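Side-chain contact in putative HTH-type transcriptional regulator PF0864 (Pyrococcus furiosus, PDB 2IA0), which probably binds specific DNA sequences as a transcriptional regulator of the AsnC family, through a winged helix-turn-helix domain joined to a dimeric alpha+beta barrel domain: residues L111-S116 with I121-G126. Numbering follows the deposited sequence.
Sequences LFVAKS and IIALVG
Phe112 lies along the face of the hairpin shared with Ala114, Ile122 and Leu124, its CB 3.7 Å from CB of Leu124. The edge of its ring, at CE2, meets the methyl CG2 of Ile122 at 4.2 Å. Two branches of Ile122 are used: CG2 reaches the ring, while CG1, anti to the carbonyl carbon (chi1 -65°), carries CD1 to 3.6 Å from CB of Ser116. On the other face Val113 runs alongside Ile121, their branches extending in one direction, with CG1 of Val113 and CG2 of Ile121 3.9 Å apart. This pair packs beneath helix 91-105, Val113 against Ser101 and Ser105, Ile121 against Ile100. Four backbone hydrogen bonds join the antiparallel strands: Ala114 and Ile122 exchange two, the one from Ile122 N to Ala114 O nearly straight (177° at the hydrogen), and Leu124 N gives one to Phe112 O. Leu111 N gives the fourth to Leu124 O at 2.7 Å. Beyond the hairpin, strand 120-127 bonds to strand 76-84, and residues 113-115 pair with an antiparallel strand of the second subunit, so the sheet continues across the dimer interface. There the hydroxyl of Ser116 is hydrogen-bonded to Pro154 O of the second subunit, and Phe153 of that subunit packs on Ile122. Such continuity fits the dimeric alpha+beta barrel of AsnC-family proteins. The Phe112 ring with Ile122 and Leu124 on one face, aliphatic Val113, Ile121 and Ala123 on the other, and a backbone bonded partly within the hairpin, partly to flanking strands, are consistent with burial between helix 91-105 and the partner subunit.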
loop_
_atom_site.group_PDB
_atom_site.type_symbol
_atom_site.label_atom_id
_atom_site.label_comp_id
_atom_site.label_asym_id
_atom_site.label_seq_id
_atom_site.Cartn_x
_atom_site.Cartn_y
_atom_site.Cartn_z
ATOM N N LEU A 111 6.312 1.555 7.484
ATOM C CA LEU A 111 5.324 0.799 6.708
ATOM C C LEU A 111 5.849 0.169 5.408
ATOM O O LEU A 111 5.286 -0.811 4.959
ATOM C CB LEU A 111 3.945 1.480 6.672
ATOM C CG LEU A 111 2.901 1.040 7.725
ATOM C CD1 LEU A 111 3.413 0.242 8.948
ATOM C CD2 LEU A 111 2.134 2.227 8.160
ATOM N N PHE A 112 6.908 0.647 4.773
ATOM C CA PHE A 112 7.047 1.587 3.657
ATOM C C PHE A 112 8.280 2.445 3.563
ATOM O O PHE A 112 8.351 3.513 4.146
ATOM C CB PHE A 112 5.811 2.145 2.921
ATOM C CG PHE A 112 6.090 2.399 1.441
ATOM C CD1 PHE A 112 5.896 1.381 0.498
ATOM C CD2 PHE A 112 6.618 3.633 1.008
ATOM C CE1 PHE A 112 6.178 1.593 -0.852
ATOM C CE2 PHE A 112 6.896 3.882 -0.365
ATOM C CZ PHE A 112 6.684 2.854 -1.296
ATOM N N VAL A 113 9.247 1.928 2.801
ATOM C CA VAL A 113 10.519 2.621 2.509
ATOM C C VAL A 113 10.837 2.491 1.020
ATOM O O VAL A 113 10.746 1.395 0.444
ATOM C CB VAL A 113 11.712 2.108 3.392
ATOM C CG1 VAL A 113 13.020 2.838 3.049
ATOM C CG2 VAL A 113 11.392 2.254 4.927
ATOM N N ALA A 114 11.155 3.620 0.386
ATOM C CA ALA A 114 11.515 3.638 -1.035
ATOM C C ALA A 114 12.572 4.678 -1.320
ATOM O O ALA A 114 12.750 5.640 -0.564
ATOM C CB ALA A 114 10.293 3.846 -1.924
ATOM N N LYS A 115 13.303 4.450 -2.396
ATOM C CA LYS A 115 14.361 5.338 -2.821
ATOM C C LYS A 115 13.840 6.103 -4.047
ATOM O O LYS A 115 13.248 5.508 -4.951
ATOM C CB LYS A 115 15.620 4.502 -3.128
ATOM C CG LYS A 115 16.836 5.278 -3.627
ATOM C CD LYS A 115 17.876 4.325 -4.163
ATOM C CE LYS A 115 18.968 5.120 -4.846
ATOM N NZ LYS A 115 20.142 4.284 -5.192
ATOM N N SER A 116 14.029 7.425 -4.048
ATOM C CA SER A 116 13.664 8.266 -5.191
ATOM C C SER A 116 14.907 8.943 -5.749
ATOM O O SER A 116 15.601 9.687 -5.047
ATOM C CB SER A 116 12.604 9.317 -4.822
ATOM O OG SER A 116 12.368 10.188 -5.924
ATOM N N ILE A 121 14.992 9.387 0.197
ATOM C CA ILE A 121 14.320 8.237 0.813
ATOM C C ILE A 121 12.937 8.690 1.186
ATOM O O ILE A 121 12.766 9.750 1.769
ATOM C CB ILE A 121 15.021 7.697 2.071
ATOM C CG1 ILE A 121 16.436 7.246 1.750
ATOM C CG2 ILE A 121 14.262 6.515 2.693
ATOM C CD1 ILE A 121 17.470 8.056 2.510
ATOM N N ILE A 122 11.965 7.865 0.810
ATOM C CA ILE A 122 10.557 8.071 1.069
ATOM C C ILE A 122 10.135 6.999 2.071
ATOM O O ILE A 122 10.409 5.826 1.860
ATOM C CB ILE A 122 9.804 7.901 -0.269
ATOM C CG1 ILE A 122 10.222 9.012 -1.242
ATOM C CG2 ILE A 122 8.314 7.849 -0.069
ATOM C CD1 ILE A 122 9.810 8.747 -2.637
ATOM N N ALA A 123 9.512 7.405 3.170
ATOM C CA ALA A 123 9.005 6.464 4.173
ATOM C C ALA A 123 7.575 6.762 4.602
ATOM O O ALA A 123 7.175 7.909 4.684
ATOM C CB ALA A 123 9.908 6.405 5.405
ATOM N N LEU A 124 6.819 5.711 4.889
ATOM C CA LEU A 124 5.505 5.859 5.450
ATOM C C LEU A 124 5.531 5.315 6.878
ATOM O O LEU A 124 5.880 4.160 7.125
ATOM C CB LEU A 124 4.464 5.170 4.572
ATOM C CG LEU A 124 3.044 5.679 4.803
ATOM C CD1 LEU A 124 2.751 6.991 4.014
ATOM C CD2 LEU A 124 2.031 4.590 4.450
ATOM N N VAL A 125 5.183 6.176 7.823
ATOM C CA VAL A 125 5.242 5.813 9.230
ATOM C C VAL A 125 3.880 5.908 9.934
ATOM O O VAL A 125 3.173 6.918 9.827
ATOM C CB VAL A 125 6.353 6.634 9.977
ATOM C CG1 VAL A 125 6.472 6.191 11.427
ATOM C CG2 VAL A 125 7.726 6.448 9.265
ATOM N N GLY A 126 3.532 4.845 10.650
ATOM C CA GLY A 126 2.348 4.832 11.485
ATOM C C GLY A 126 2.603 4.739 12.978
ATOM O O GLY A 126 3.369 3.892 13.451
#